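Local atomic coordinates of putative hydroxymethylglutaryl-CoA synthase (Streptococcus mutans, PDB entry 3SQZ), a protein that probably makes 3-hydroxy-3-methylglutaryl-CoA as a hydroxymethylglutaryl-CoA synthase of the thiolase fold, and binds coenzyme A. Residues Ile174-Ile179 and Ser185-Gly190; Glu58-Asp63 and Asn380-Phe385; Met217-Pro222 and Asn310-Ser315. One frame throughout, in Å; residues are numbered along the deposited sequence. Where two conformers were deposited one is given.

In the fold
From the N terminus, helix 53-60 supplies the first half of contact 2, whose partner, helix 378-385, comes more than 300 residues later. Contacts 1 and 3 both fall within the long loop that this pairing closes, one after the other along the chain. Contact 1 shuts a short loop between the neighbouring strands 166-175 and 188-198 of the central mixed sheet. Contact 3 then joins the short strand 219-220 to the loop before helix 315-326. In space contact 1 is the middle piece: Q187 reaches Y381 of contact 2 by its amide and N310 of contact 3 by its backbone. Coenzyme A touches all three.

Contact 1: residues Ile174-Ile179 and Ser185-Gly190; sequences IAKYGI and STQGAG. With COA (coenzyme A), chain D.
Residues 174-179 and 185-190 meet as the ends of two adjacent antiparallel strands. A175 and G188 form a hydrogen-bonded pair, A175 N to G188 O at 2.8 Å and G188 N to A175 O at 3.1 Å, while I174 and A189 are a non-hydrogen-bonded pair whose side chains touch through CG1 and CB. Past A175 the ladder is continued by a side chain. Q187, extended beyond CG, brings OE1 to two successive amides: Y177 N, 2.8 Å away, lies in the carbonyl plane on a lone pair, and G178 N binds at 3.2 Å from a tilted position. With NE2 given to Y381 OH, the amide is held at both ends. Q187 CG lies at the edge of the Y177 ring, and T186 OG1 sits over one face of that ring, offset toward the rim. Y177 and T186 then reach coenzyme A: Y177 OH donates to O5P at 2.6 Å, and T186 OG1, set by a chi1 of 59° between its own N and carbonyl carbon, accepts from N8P at 2.9 Å. A pair of sheet strands thus ends in the wall of the pantetheine channel of a thiolase-fold enzyme.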
loop_
_atom_site.group_PDB
_atom_site.type_symbol
_atom_site.label_atom_id
_atom_site.label_comp_id
_atom_site.label_asym_id
_atom_site.label_seq_id
_atom_site.Cartn_x
_atom_site.Cartn_y
_atom_site.Cartn_z
ATOM N N ILE A 174 -4.489 7.728 -0.565
ATOM C CA ILE A 174 -4.901 8.261 -1.851
ATOM C C ILE A 174 -3.785 9.186 -2.310
ATOM O O ILE A 174 -3.521 10.220 -1.684
ATOM C CB ILE A 174 -6.234 9.008 -1.745
ATOM C CG1 ILE A 174 -7.338 8.016 -1.375
ATOM C CG2 ILE A 174 -6.560 9.709 -3.057
ATOM C CD1 ILE A 174 -8.635 8.661 -0.973
ATOM N N ALA A 175 -3.111 8.785 -3.386
ATOM C CA ALA A 175 -1.996 9.547 -3.923
ATOM C C ALA A 175 -2.539 10.574 -4.904
ATOM O O ALA A 175 -3.055 10.230 -5.967
ATOM C CB ALA A 175 -0.988 8.629 -4.577
ATOM N N LYS A 176 -2.425 11.841 -4.517
ATOM C CA LYS A 176 -3.057 12.952 -5.208
ATOM C C LYS A 176 -2.007 14.048 -5.354
ATOM O O LYS A 176 -1.545 14.601 -4.347
ATOM C CB LYS A 176 -4.258 13.415 -4.374
ATOM C CG LYS A 176 -5.080 14.533 -4.966
ATOM C CD LYS A 176 -6.336 14.815 -4.140
ATOM C CE LYS A 176 -7.289 13.625 -4.155
ATOM N NZ LYS A 176 -8.540 13.884 -3.383
ATOM N N TYR A 177 -1.621 14.357 -6.593
ATOM C CA TYR A 177 -0.493 15.249 -6.844
ATOM C C TYR A 177 -0.896 16.579 -7.464
ATOM O O TYR A 177 -0.198 17.574 -7.283
ATOM C CB TYR A 177 0.543 14.589 -7.743
ATOM C CG TYR A 177 1.376 13.498 -7.113
ATOM C CD1 TYR A 177 2.689 13.737 -6.720
ATOM C CD2 TYR A 177 0.870 12.221 -6.953
ATOM C CE1 TYR A 177 3.465 12.727 -6.188
ATOM C CE2 TYR A 177 1.630 11.209 -6.412
ATOM C CZ TYR A 177 2.927 11.461 -6.036
ATOM O OH TYR A 177 3.677 10.429 -5.512
ATOM N N GLY A 178 -1.988 16.588 -8.226
ATOM C CA GLY A 178 -2.485 17.813 -8.824
ATOM C C GLY A 178 -2.476 17.820 -10.342
ATOM O O GLY A 178 -1.605 17.236 -10.996
ATOM N N ILE A 179 -3.463 18.497 -10.907
ATOM C CA ILE A 179 -3.564 18.641 -12.350
ATOM C C ILE A 179 -2.335 19.341 -12.924
ATOM O O ILE A 179 -1.937 20.402 -12.443
ATOM C CB ILE A 179 -4.821 19.444 -12.722
ATOM C CG1 ILE A 179 -6.070 18.681 -12.280
ATOM C CG2 ILE A 179 -4.847 19.744 -14.219
ATOM C CD1 ILE A 179 -7.348 19.476 -12.368
ATOM N N SER A 185 0.713 11.674 -13.076
ATOM C CA SER A 185 0.751 10.347 -13.659
ATOM C C SER A 185 1.057 9.242 -12.647
ATOM O O SER A 185 0.983 8.068 -13.001
ATOM C CB SER A 185 1.783 10.305 -14.778
ATOM O OG SER A 185 3.044 10.672 -14.266
ATOM N N THR A 186 1.422 9.611 -11.416
ATOM C CA THR A 186 1.701 8.629 -10.365
ATOM C C THR A 186 0.724 8.769 -9.202
ATOM O O THR A 186 1.090 8.619 -8.022
ATOM C CB THR A 186 3.172 8.678 -9.883
ATOM O OG1 THR A 186 3.492 9.977 -9.371
ATOM C CG2 THR A 186 4.101 8.352 -11.035
ATOM N N GLN A 187 -0.533 9.017 -9.556
ATOM C CA GLN A 187 -1.636 9.042 -8.602
ATOM C C GLN A 187 -2.193 7.631 -8.397
ATOM O O GLN A 187 -1.730 6.678 -9.033
ATOM C CB GLN A 187 -2.691 10.047 -9.077
ATOM C CG GLN A 187 -2.161 11.471 -8.940
ATOM C CD GLN A 187 -3.069 12.570 -9.452
ATOM O OE1 GLN A 187 -3.087 13.663 -8.884
ATOM N NE2 GLN A 187 -3.789 12.318 -10.543
ATOM N N GLY A 188 -3.156 7.478 -7.488
ATOM C CA GLY A 188 -3.754 6.184 -7.226
ATOM C C GLY A 188 -4.498 6.179 -5.906
ATOM O O GLY A 188 -4.550 7.194 -5.203
ATOM N N ALA A 189 -5.090 5.041 -5.569
ATOM C CA ALA A 189 -5.868 4.932 -4.339
ATOM C C ALA A 189 -6.029 3.471 -3.972
ATOM O O ALA A 189 -6.277 2.638 -4.845
ATOM C CB ALA A 189 -7.233 5.569 -4.515
ATOM N N GLY A 190 -5.908 3.145 -2.686
ATOM C CA GLY A 190 -6.169 1.790 -2.256
ATOM C C GLY A 190 -5.725 1.544 -0.838
ATOM O O GLY A 190 -5.037 2.370 -0.226
HETATM N N1A COA D . 8.902 6.648 -24.422
HETATM C C2A COA D . 9.393 5.918 -23.399
HETATM N N3A COA D . 9.770 6.540 -22.221
HETATM C C4A COA D . 9.641 7.889 -22.104
HETATM C C5A COA D . 9.137 8.651 -23.158
HETATM C C6A COA D . 8.770 8.046 -24.301
HETATM N N6A COA D . 8.244 8.815 -25.389
HETATM N N7A COA D . 9.115 9.967 -22.772
HETATM C C8A COA D . 9.590 10.045 -21.525
HETATM N N9A COA D . 9.934 8.728 -21.129
HETATM C C1B COA D . 10.355 8.322 -19.796
HETATM C C2B COA D . 11.818 8.346 -19.272
HETATM O O2B COA D . 12.980 8.382 -19.969
HETATM C C3B COA D . 11.632 7.775 -17.877
HETATM O O3B COA D . 12.169 6.602 -17.408
HETATM P P3B COA D . 13.658 6.467 -17.018
HETATM O O7A COA D . 13.882 7.161 -15.625
HETATM O O8A COA D . 13.889 4.926 -16.913
HETATM O O9A COA D . 14.526 7.086 -18.083
HETATM C C4B COA D . 10.294 8.295 -17.514
HETATM O O4B COA D . 9.512 7.935 -18.671
HETATM C C5B COA D . 10.030 9.477 -16.645
HETATM O O5B COA D . 10.463 10.572 -17.406
HETATM P P1A COA D . 10.382 12.034 -16.807
HETATM O O1A COA D . 11.178 12.105 -15.443
HETATM O O2A COA D . 10.926 13.029 -17.812
HETATM O O3A COA D . 8.835 12.297 -16.530
HETATM P P2A COA D . 8.271 13.423 -15.562
HETATM O O4A COA D . 9.186 14.702 -15.586
HETATM O O5A COA D . 6.866 13.782 -15.988
HETATM O O6A COA D . 8.241 12.849 -14.068
HETATM C CBP COA D . 8.024 11.198 -12.300
HETATM C CCP COA D . 8.089 11.485 -13.779
HETATM C CDP COA D . 9.308 11.616 -11.669
HETATM C CEP COA D . 7.810 9.723 -12.056
HETATM C CAP COA D . 6.871 11.983 -11.740
HETATM O OAP COA D . 5.662 11.451 -12.104
HETATM C C9P COA D . 6.957 12.171 -10.239
HETATM O O9P COA D . 7.732 12.964 -9.713
HETATM N N8P COA D . 6.007 11.372 -9.443
HETATM C C7P COA D . 6.091 11.324 -7.996
HETATM C C6P COA D . 7.269 10.528 -7.477
HETATM C C5P COA D . 7.263 10.362 -5.956
HETATM O O5P COA D . 6.241 10.465 -5.318
HETATM N N4P COA D . 8.488 9.989 -5.301
HETATM C C3P COA D . 8.489 9.718 -3.855
HETATM C C2P COA D . 8.702 8.289 -3.440
HETATM S S1P COA D . 10.026 7.435 -4.231
#

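Contact 2: residues Glu58-Asp63 and Asn380-Phe385. With COA (coenzyme A), chain D.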
loop_
_atom_site.group_PDB
_atom_site.type_symbol
_atom_site.label_atom_id
_atom_site.label_comp_id
_atom_site.label_asym_id
_atom_site.label_seq_id
_atom_site.Cartn_x
_atom_site.Cartn_y
_atom_site.Cartn_z
ATOM N N GLU A 58 -3.466 11.809 -23.787
ATOM C CA GLU A 58 -4.150 12.570 -24.825
ATOM C C GLU A 58 -4.521 13.966 -24.326
ATOM O O GLU A 58 -4.312 14.956 -25.023
ATOM C CB GLU A 58 -5.401 11.834 -25.299
ATOM C CG GLU A 58 -6.241 12.650 -26.264
ATOM C CD GLU A 58 -7.475 11.915 -26.730
ATOM N N ALA A 59 -5.063 14.047 -23.116
ATOM C CA ALA A 59 -5.493 15.331 -22.575
ATOM C C ALA A 59 -4.312 16.258 -22.315
ATOM O O ALA A 59 -4.424 17.476 -22.466
ATOM C CB ALA A 59 -6.301 15.131 -21.304
ATOM N N ARG A 60 -3.179 15.681 -21.927
ATOM C CA ARG A 60 -2.022 16.474 -21.511
ATOM C C ARG A 60 -1.001 16.712 -22.621
ATOM O O ARG A 60 -0.006 17.405 -22.410
ATOM C CB ARG A 60 -1.331 15.826 -20.307
ATOM C CG ARG A 60 -2.203 15.719 -19.071
ATOM C CD ARG A 60 -2.456 17.072 -18.388
ATOM N NE ARG A 60 -3.368 16.872 -17.268
ATOM C CZ ARG A 60 -4.681 17.064 -17.317
ATOM N NH1 ARG A 60 -5.244 17.534 -18.422
ATOM N NH2 ARG A 60 -5.431 16.793 -16.254
ATOM N N GLY A 61 -1.239 16.133 -23.793
ATOM C CA GLY A 61 -0.318 16.286 -24.906
ATOM C C GLY A 61 0.978 15.521 -24.713
ATOM O O GLY A 61 2.022 15.894 -25.254
ATOM N N GLU A 62 0.912 14.440 -23.944
ATOM C CA GLU A 62 2.079 13.611 -23.678
ATOM C C GLU A 62 2.103 12.413 -24.618
ATOM O O GLU A 62 1.055 11.921 -25.035
ATOM C CB GLU A 62 2.066 13.124 -22.226
ATOM C CG GLU A 62 2.209 14.230 -21.187
ATOM C CD GLU A 62 3.601 14.837 -21.167
ATOM O OE1 GLU A 62 4.565 14.127 -21.520
ATOM O OE2 GLU A 62 3.735 16.027 -20.805
ATOM N N ASP A 63 3.303 11.956 -24.956
ATOM C CA ASP A 63 3.473 10.704 -25.674
ATOM C C ASP A 63 2.950 9.590 -24.774
ATOM O O ASP A 63 3.453 9.405 -23.672
ATOM C CB ASP A 63 4.959 10.491 -25.970
ATOM C CG ASP A 63 5.225 9.280 -26.848
ATOM O OD1 ASP A 63 4.365 8.377 -26.925
ATOM O OD2 ASP A 63 6.312 9.233 -27.462
ATOM N N ASN A 380 -14.028 14.399 -16.131
ATOM C CA ASN A 380 -14.707 13.911 -14.934
ATOM C C ASN A 380 -13.752 13.503 -13.827
ATOM O O ASN A 380 -14.055 13.700 -12.645
ATOM C CB ASN A 380 -15.677 12.782 -15.267
ATOM C CG ASN A 380 -16.940 13.292 -15.918
ATOM O OD1 ASN A 380 -17.388 14.404 -15.628
ATOM N ND2 ASN A 380 -17.521 12.494 -16.802
ATOM N N TYR A 381 -12.595 12.957 -14.196
ATOM C CA TYR A 381 -11.567 12.659 -13.204
ATOM C C TYR A 381 -11.122 13.939 -12.490
ATOM O O TYR A 381 -10.963 13.955 -11.269
ATOM C CB TYR A 381 -10.376 11.916 -13.841
ATOM C CG TYR A 381 -9.023 12.455 -13.424
ATOM C CD1 TYR A 381 -8.467 12.120 -12.194
ATOM C CD2 TYR A 381 -8.316 13.315 -14.251
ATOM C CE1 TYR A 381 -7.242 12.637 -11.805
ATOM C CE2 TYR A 381 -7.096 13.833 -13.873
ATOM C CZ TYR A 381 -6.558 13.487 -12.650
ATOM O OH TYR A 381 -5.348 14.008 -12.256
ATOM N N GLU A 382 -10.949 15.022 -13.241
ATOM C CA GLU A 382 -10.524 16.283 -12.637
ATOM C C GLU A 382 -11.541 16.776 -11.621
ATOM O O GLU A 382 -11.189 17.238 -10.532
ATOM C CB GLU A 382 -10.299 17.349 -13.706
ATOM C CG GLU A 382 -9.057 17.120 -14.533
ATOM C CD GLU A 382 -8.923 18.097 -15.677
ATOM O OE1 GLU A 382 -9.886 18.839 -15.954
ATOM O OE2 GLU A 382 -7.855 18.116 -16.306
ATOM N N LYS A 383 -12.812 16.674 -11.974
ATOM C CA LYS A 383 -13.874 17.143 -11.102
ATOM C C LYS A 383 -14.009 16.261 -9.865
ATOM O O LYS A 383 -14.169 16.760 -8.751
ATOM C CB LYS A 383 -15.200 17.195 -11.860
ATOM C CG LYS A 383 -15.277 18.318 -12.882
ATOM N N ILE A 384 -13.953 14.951 -10.064
ATOM C CA ILE A 384 -14.193 14.017 -8.977
ATOM C C ILE A 384 -12.993 13.905 -8.033
ATOM O O ILE A 384 -13.140 13.972 -6.810
ATOM C CB ILE A 384 -14.591 12.637 -9.541
ATOM C CG1 ILE A 384 -15.983 12.725 -10.180
ATOM C CG2 ILE A 384 -14.566 11.576 -8.461
ATOM C CD1 ILE A 384 -16.385 11.498 -10.974
ATOM N N PHE A 385 -11.797 13.738 -8.583
ATOM C CA PHE A 385 -10.646 13.457 -7.731
ATOM C C PHE A 385 -10.276 14.653 -6.863
ATOM O O PHE A 385 -9.803 14.480 -5.741
ATOM C CB PHE A 385 -9.449 13.040 -8.584
ATOM C CG PHE A 385 -8.380 12.259 -7.844
ATOM C CD1 PHE A 385 -8.710 11.223 -6.969
ATOM C CD2 PHE A 385 -7.036 12.522 -8.077
ATOM C CE1 PHE A 385 -7.715 10.482 -6.339
ATOM C CE2 PHE A 385 -6.054 11.781 -7.454
ATOM C CZ PHE A 385 -6.394 10.766 -6.581
HETATM N N1A COA D . 8.902 6.648 -24.422
HETATM C C2A COA D . 9.393 5.918 -23.399
HETATM N N3A COA D . 9.770 6.540 -22.221
HETATM C C4A COA D . 9.641 7.889 -22.104
HETATM C C5A COA D . 9.137 8.651 -23.158
HETATM C C6A COA D . 8.770 8.046 -24.301
HETATM N N6A COA D . 8.244 8.815 -25.389
HETATM N N7A COA D . 9.115 9.967 -22.772
HETATM C C8A COA D . 9.590 10.045 -21.525
HETATM N N9A COA D . 9.934 8.728 -21.129
HETATM C C1B COA D . 10.355 8.322 -19.796
HETATM C C2B COA D . 11.818 8.346 -19.272
HETATM O O2B COA D . 12.980 8.382 -19.969
HETATM C C3B COA D . 11.632 7.775 -17.877
HETATM O O3B COA D . 12.169 6.602 -17.408
HETATM P P3B COA D . 13.658 6.467 -17.018
HETATM O O7A COA D . 13.882 7.161 -15.625
HETATM O O8A COA D . 13.889 4.926 -16.913
HETATM O O9A COA D . 14.526 7.086 -18.083
HETATM C C4B COA D . 10.294 8.295 -17.514
HETATM O O4B COA D . 9.512 7.935 -18.671
HETATM C C5B COA D . 10.030 9.477 -16.645
HETATM O O5B COA D . 10.463 10.572 -17.406
HETATM P P1A COA D . 10.382 12.034 -16.807
HETATM O O1A COA D . 11.178 12.105 -15.443
HETATM O O2A COA D . 10.926 13.029 -17.812
HETATM O O3A COA D . 8.835 12.297 -16.530
HETATM P P2A COA D . 8.271 13.423 -15.562
HETATM O O4A COA D . 9.186 14.702 -15.586
HETATM O O5A COA D . 6.866 13.782 -15.988
HETATM O O6A COA D . 8.241 12.849 -14.068
HETATM C CBP COA D . 8.024 11.198 -12.300
HETATM C CCP COA D . 8.089 11.485 -13.779
HETATM C CDP COA D . 9.308 11.616 -11.669
HETATM C CEP COA D . 7.810 9.723 -12.056
HETATM C CAP COA D . 6.871 11.983 -11.740
HETATM O OAP COA D . 5.662 11.451 -12.104
HETATM C C9P COA D . 6.957 12.171 -10.239
HETATM O O9P COA D . 7.732 12.964 -9.713
HETATM N N8P COA D . 6.007 11.372 -9.443
HETATM C C7P COA D . 6.091 11.324 -7.996
HETATM C C6P COA D . 7.269 10.528 -7.477
HETATM C C5P COA D . 7.263 10.362 -5.956
HETATM O O5P COA D . 6.241 10.465 -5.318
HETATM N N4P COA D . 8.488 9.989 -5.301
HETATM C C3P COA D . 8.489 9.718 -3.855
HETATM C C2P COA D . 8.702 8.289 -3.440
HETATM S S1P COA D . 10.026 7.435 -4.231
HETATM O O HOH W 1 -7.828 18.307 -19.463
#
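At the periphery of the coenzyme A site, a salt bridge between the C-terminal end of helix 53-60 and helix 378-385 joins R60, the last residue of the first helix, to E382. Just after R60 that helix closes in a Schellman motif at G61, and the chain runs on to D63, the N-cap of helix 64-71. There D63 OD1 caps the backbone N of Q65, while OD2 accepts a weak bond from the adenine amino group N6A.

R60 and E382 approach from opposite directions. The arginine bends at chi2, whereas the glutamate is extended beyond CG, and their flat groups end up nearly coplanar, with 26° between the planes. R60 NH2 donates to E382 OE2 at 2.8 Å, using the anti lone pair of that oxygen. The N-H...O angle of 149° and a 19° tilt from the guanidinium plane make the bond somewhat bent. Y381, one residue earlier, turns its ring edge to the same nitrogen, with CE2 4.1 Å from R60 NH2.

E184 ties the two sides together from outside the segments: its carboxylate forms a salt bridge with R60 NE through OE2 and a hydrogen bond with Y381 OH through OE1. The guanidinium thus has two acidic partners, E184 at NE and E382 at NH2, which probably steadies its charge and limits its rotation. At the edge of the guanidinium, in its plane, a water bridges the pair, accepting from R60 NH1 at 2.9 Å and donating to E382 OE2 at 3.2 Å.

Contact 3: residues Met217-Pro222 and Asn310-Ser315; sequences MDFWRP and NIYTGS. With COA (coenzyme A), chain D.
Y312 meets F219 from a backbone with a positive phi of 50°, uncommon for a residue with a side chain. The two aromatic rings make the whole of this contact, while their backbones stay far apart, the CA atoms of F219 and Y312 11.7 Å from each other. The side chains cross at about a right angle, and the rings meet obliquely, planes 77° apart and centroids 5.6 Å apart. F219 makes the contact through CZ, which lies 3.7 Å from Y312 CZ and 3.5 Å from Y312 OH. The hydroxyl oxygen sits at the edge of the phenylalanine ring, in its plane.

A chi1 of 167° places F219 CG opposite its backbone N and carries the ring from strand 219-220 across to the tyrosine. Another part of the same ring borders the ligand, F219 CD1 approaching O5P, a carbonyl oxygen of the pantetheine arm of coenzyme A, to 3.4 Å. F219 thus lines the pantetheine arm, and it also touches E113, a predicted proton donor or acceptor of the active site, as does Y312.

In segment 310-315 an Asx turn accompanies the unusual backbone of Y312: N310 OD1 accepts from Y312 N at 2.9 Å, the donor standing above the carbonyl plane. N310, predicted to bind 3-hydroxy-3-methylglutaryl-CoA, is in turn tied by its backbone to Q187.

F219 is backed by V230 of strand 229-230, the antiparallel partner of its own short strand. Y312 packs on D173 and A175 of strand 166-175, and S315, at the end of its loop, begins helix 315-326. The aromatic pair therefore bridges the two-stranded sheet and the central mixed sheet next to the pantetheine arm.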
loop_
_atom_site.group_PDB
_atom_site.type_symbol
_atom_site.label_atom_id
_atom_site.label_comp_id
_atom_site.label_asym_id
_atom_site.label_seq_id
_atom_site.Cartn_x
_atom_site.Cartn_y
_atom_site.Cartn_z
ATOM N N MET A 217 14.542 16.209 1.720
ATOM C CA MET A 217 13.261 16.728 1.268
ATOM C C MET A 217 13.004 16.346 -0.190
ATOM O O MET A 217 12.916 17.197 -1.075
ATOM C CB MET A 217 13.144 18.235 1.523
ATOM C CG MET A 217 13.126 18.567 3.013
ATOM S SD MET A 217 11.691 17.837 3.864
ATOM C CE MET A 217 10.562 19.230 3.859
ATOM N N ASP A 218 12.900 15.040 -0.435
ATOM C CA ASP A 218 12.565 14.537 -1.763
ATOM C C ASP A 218 11.072 14.651 -2.073
ATOM O O ASP A 218 10.690 14.878 -3.225
ATOM C CB ASP A 218 13.059 13.094 -1.950
ATOM C CG ASP A 218 12.490 12.116 -0.921
ATOM O OD1 ASP A 218 12.172 10.973 -1.327
ATOM O OD2 ASP A 218 12.393 12.454 0.283
ATOM N N PHE A 219 10.239 14.459 -1.053
ATOM C CA PHE A 219 8.781 14.488 -1.174
ATOM C C PHE A 219 8.292 14.787 0.230
ATOM O O PHE A 219 8.795 14.211 1.200
ATOM C CB PHE A 219 8.288 13.113 -1.673
ATOM C CG PHE A 219 6.789 12.860 -1.561
ATOM C CD1 PHE A 219 6.023 12.639 -2.699
ATOM C CD2 PHE A 219 6.170 12.736 -0.324
ATOM C CE1 PHE A 219 4.671 12.350 -2.606
ATOM C CE2 PHE A 219 4.822 12.464 -0.222
ATOM C CZ PHE A 219 4.070 12.259 -1.371
ATOM N N TRP A 220 7.322 15.685 0.335
ATOM C CA TRP A 220 6.718 16.009 1.624
ATOM C C TRP A 220 5.402 16.728 1.378
ATOM O O TRP A 220 5.097 17.105 0.238
ATOM C CB TRP A 220 7.671 16.846 2.492
ATOM C CG TRP A 220 7.892 18.266 2.046
ATOM C CD1 TRP A 220 7.405 19.389 2.652
ATOM C CD2 TRP A 220 8.697 18.730 0.943
ATOM N NE1 TRP A 220 7.834 20.512 1.999
ATOM C CE2 TRP A 220 8.637 20.141 0.950
ATOM C CE3 TRP A 220 9.466 18.092 -0.042
ATOM C CZ2 TRP A 220 9.312 20.929 0.008
ATOM C CZ3 TRP A 220 10.134 18.873 -0.983
ATOM C CH2 TRP A 220 10.051 20.278 -0.951
ATOM N N ARG A 221 4.604 16.905 2.426
ATOM C CA ARG A 221 3.306 17.542 2.244
ATOM C C ARG A 221 2.926 18.399 3.444
ATOM O O ARG A 221 2.365 17.900 4.426
ATOM C CB ARG A 221 2.210 16.522 1.924
ATOM C CG ARG A 221 0.921 17.202 1.528
ATOM C CD ARG A 221 -0.075 16.267 0.878
ATOM N NE ARG A 221 -0.637 15.265 1.783
ATOM C CZ ARG A 221 -1.660 15.469 2.608
ATOM N NH1 ARG A 221 -2.198 16.677 2.733
ATOM N NH2 ARG A 221 -2.115 14.466 3.347
ATOM N N PRO A 222 3.235 19.699 3.379
ATOM C CA PRO A 222 2.895 20.605 4.481
ATOM C C PRO A 222 1.394 20.668 4.732
ATOM O O PRO A 222 0.583 20.264 3.895
ATOM C CB PRO A 222 3.429 21.958 4.000
ATOM C CG PRO A 222 4.584 21.590 3.119
ATOM C CD PRO A 222 4.105 20.355 2.387
ATOM N N ASN A 310 -0.064 4.531 -7.663
ATOM C CA ASN A 310 0.602 4.677 -6.375
ATOM C C ASN A 310 -0.415 4.665 -5.244
ATOM O O ASN A 310 -1.385 5.421 -5.275
ATOM C CB ASN A 310 1.332 6.023 -6.414
ATOM C CG ASN A 310 2.276 6.243 -5.254
ATOM O OD1 ASN A 310 2.409 5.412 -4.355
ATOM N ND2 ASN A 310 2.962 7.378 -5.288
ATOM N N ILE A 311 -0.185 3.820 -4.238
ATOM C CA ILE A 311 -1.027 3.824 -3.043
ATOM C C ILE A 311 -0.208 4.081 -1.782
ATOM O O ILE A 311 -0.601 3.705 -0.676
ATOM C CB ILE A 311 -1.943 2.570 -2.934
ATOM C CG1 ILE A 311 -1.151 1.286 -2.657
ATOM C CG2 ILE A 311 -2.803 2.449 -4.198
ATOM C CD1 ILE A 311 -2.035 0.116 -2.259
ATOM N N TYR A 312 0.924 4.761 -1.962
ATOM C CA TYR A 312 1.764 5.185 -0.845
ATOM C C TYR A 312 2.068 4.023 0.123
ATOM O O TYR A 312 2.749 3.063 -0.277
ATOM C CB TYR A 312 1.174 6.412 -0.136
ATOM C CG TYR A 312 1.134 7.729 -0.912
ATOM C CD1 TYR A 312 2.073 8.049 -1.898
ATOM C CD2 TYR A 312 0.176 8.688 -0.590
ATOM C CE1 TYR A 312 2.032 9.289 -2.545
ATOM C CE2 TYR A 312 0.133 9.909 -1.216
ATOM C CZ TYR A 312 1.058 10.212 -2.193
ATOM O OH TYR A 312 1.027 11.430 -2.833
ATOM N N THR A 313 1.598 4.088 1.373
ATOM C CA THR A 313 1.964 3.071 2.362
ATOM C C THR A 313 1.675 1.645 1.921
ATOM O O THR A 313 2.391 0.721 2.295
ATOM C CB THR A 313 1.266 3.294 3.731
ATOM O OG1 THR A 313 -0.160 3.256 3.570
ATOM C CG2 THR A 313 1.714 4.607 4.384
ATOM N N GLY A 314 0.612 1.450 1.158
ATOM C CA GLY A 314 0.241 0.105 0.780
ATOM C C GLY A 314 1.000 -0.464 -0.401
ATOM O O GLY A 314 0.862 -1.649 -0.697
ATOM N N SER A 315 1.826 0.337 -1.069
ATOM C CA SER A 315 2.338 -0.087 -2.368
ATOM C C SER A 315 3.259 -1.308 -2.305
ATOM O O SER A 315 3.132 -2.208 -3.131
ATOM C CB SER A 315 3.009 1.070 -3.095
ATOM O OG SER A 315 4.194 1.446 -2.425
HETATM N N1A COA D . 8.902 6.648 -24.422
HETATM C C2A COA D . 9.393 5.918 -23.399
HETATM N N3A COA D . 9.770 6.540 -22.221
HETATM C C4A COA D . 9.641 7.889 -22.104
HETATM C C5A COA D . 9.137 8.651 -23.158
HETATM C C6A COA D . 8.770 8.046 -24.301
HETATM N N6A COA D . 8.244 8.815 -25.389
HETATM N N7A COA D . 9.115 9.967 -22.772
HETATM C C8A COA D . 9.590 10.045 -21.525
HETATM N N9A COA D . 9.934 8.728 -21.129
HETATM C C1B COA D . 10.355 8.322 -19.796
HETATM C C2B COA D . 11.818 8.346 -19.272
HETATM O O2B COA D . 12.980 8.382 -19.969
HETATM C C3B COA D . 11.632 7.775 -17.877
HETATM O O3B COA D . 12.169 6.602 -17.408
HETATM P P3B COA D . 13.658 6.467 -17.018
HETATM O O7A COA D . 13.882 7.161 -15.625
HETATM O O8A COA D . 13.889 4.926 -16.913
HETATM O O9A COA D . 14.526 7.086 -18.083
HETATM C C4B COA D . 10.294 8.295 -17.514
HETATM O O4B COA D . 9.512 7.935 -18.671
HETATM C C5B COA D . 10.030 9.477 -16.645
HETATM O O5B COA D . 10.463 10.572 -17.406
HETATM P P1A COA D . 10.382 12.034 -16.807
HETATM O O1A COA D . 11.178 12.105 -15.443
HETATM O O2A COA D . 10.926 13.029 -17.812
HETATM O O3A COA D . 8.835 12.297 -16.530
HETATM P P2A COA D . 8.271 13.423 -15.562
HETATM O O4A COA D . 9.186 14.702 -15.586
HETATM O O5A COA D . 6.866 13.782 -15.988
HETATM O O6A COA D . 8.241 12.849 -14.068
HETATM C CBP COA D . 8.024 11.198 -12.300
HETATM C CCP COA D . 8.089 11.485 -13.779
HETATM C CDP COA D . 9.308 11.616 -11.669
HETATM C CEP COA D . 7.810 9.723 -12.056
HETATM C CAP COA D . 6.871 11.983 -11.740
HETATM O OAP COA D . 5.662 11.451 -12.104
HETATM C C9P COA D . 6.957 12.171 -10.239
HETATM O O9P COA D . 7.732 12.964 -9.713
HETATM N N8P COA D . 6.007 11.372 -9.443
HETATM C C7P COA D . 6.091 11.324 -7.996
HETATM C C6P COA D . 7.269 10.528 -7.477
HETATM C C5P COA D . 7.263 10.362 -5.956
HETATM O O5P COA D . 6.241 10.465 -5.318
HETATM N N4P COA D . 8.488 9.989 -5.301
HETATM C C3P COA D . 8.489 9.718 -3.855
HETATM C C2P COA D . 8.702 8.289 -3.440
HETATM S S1P COA D . 10.026 7.435 -4.231
#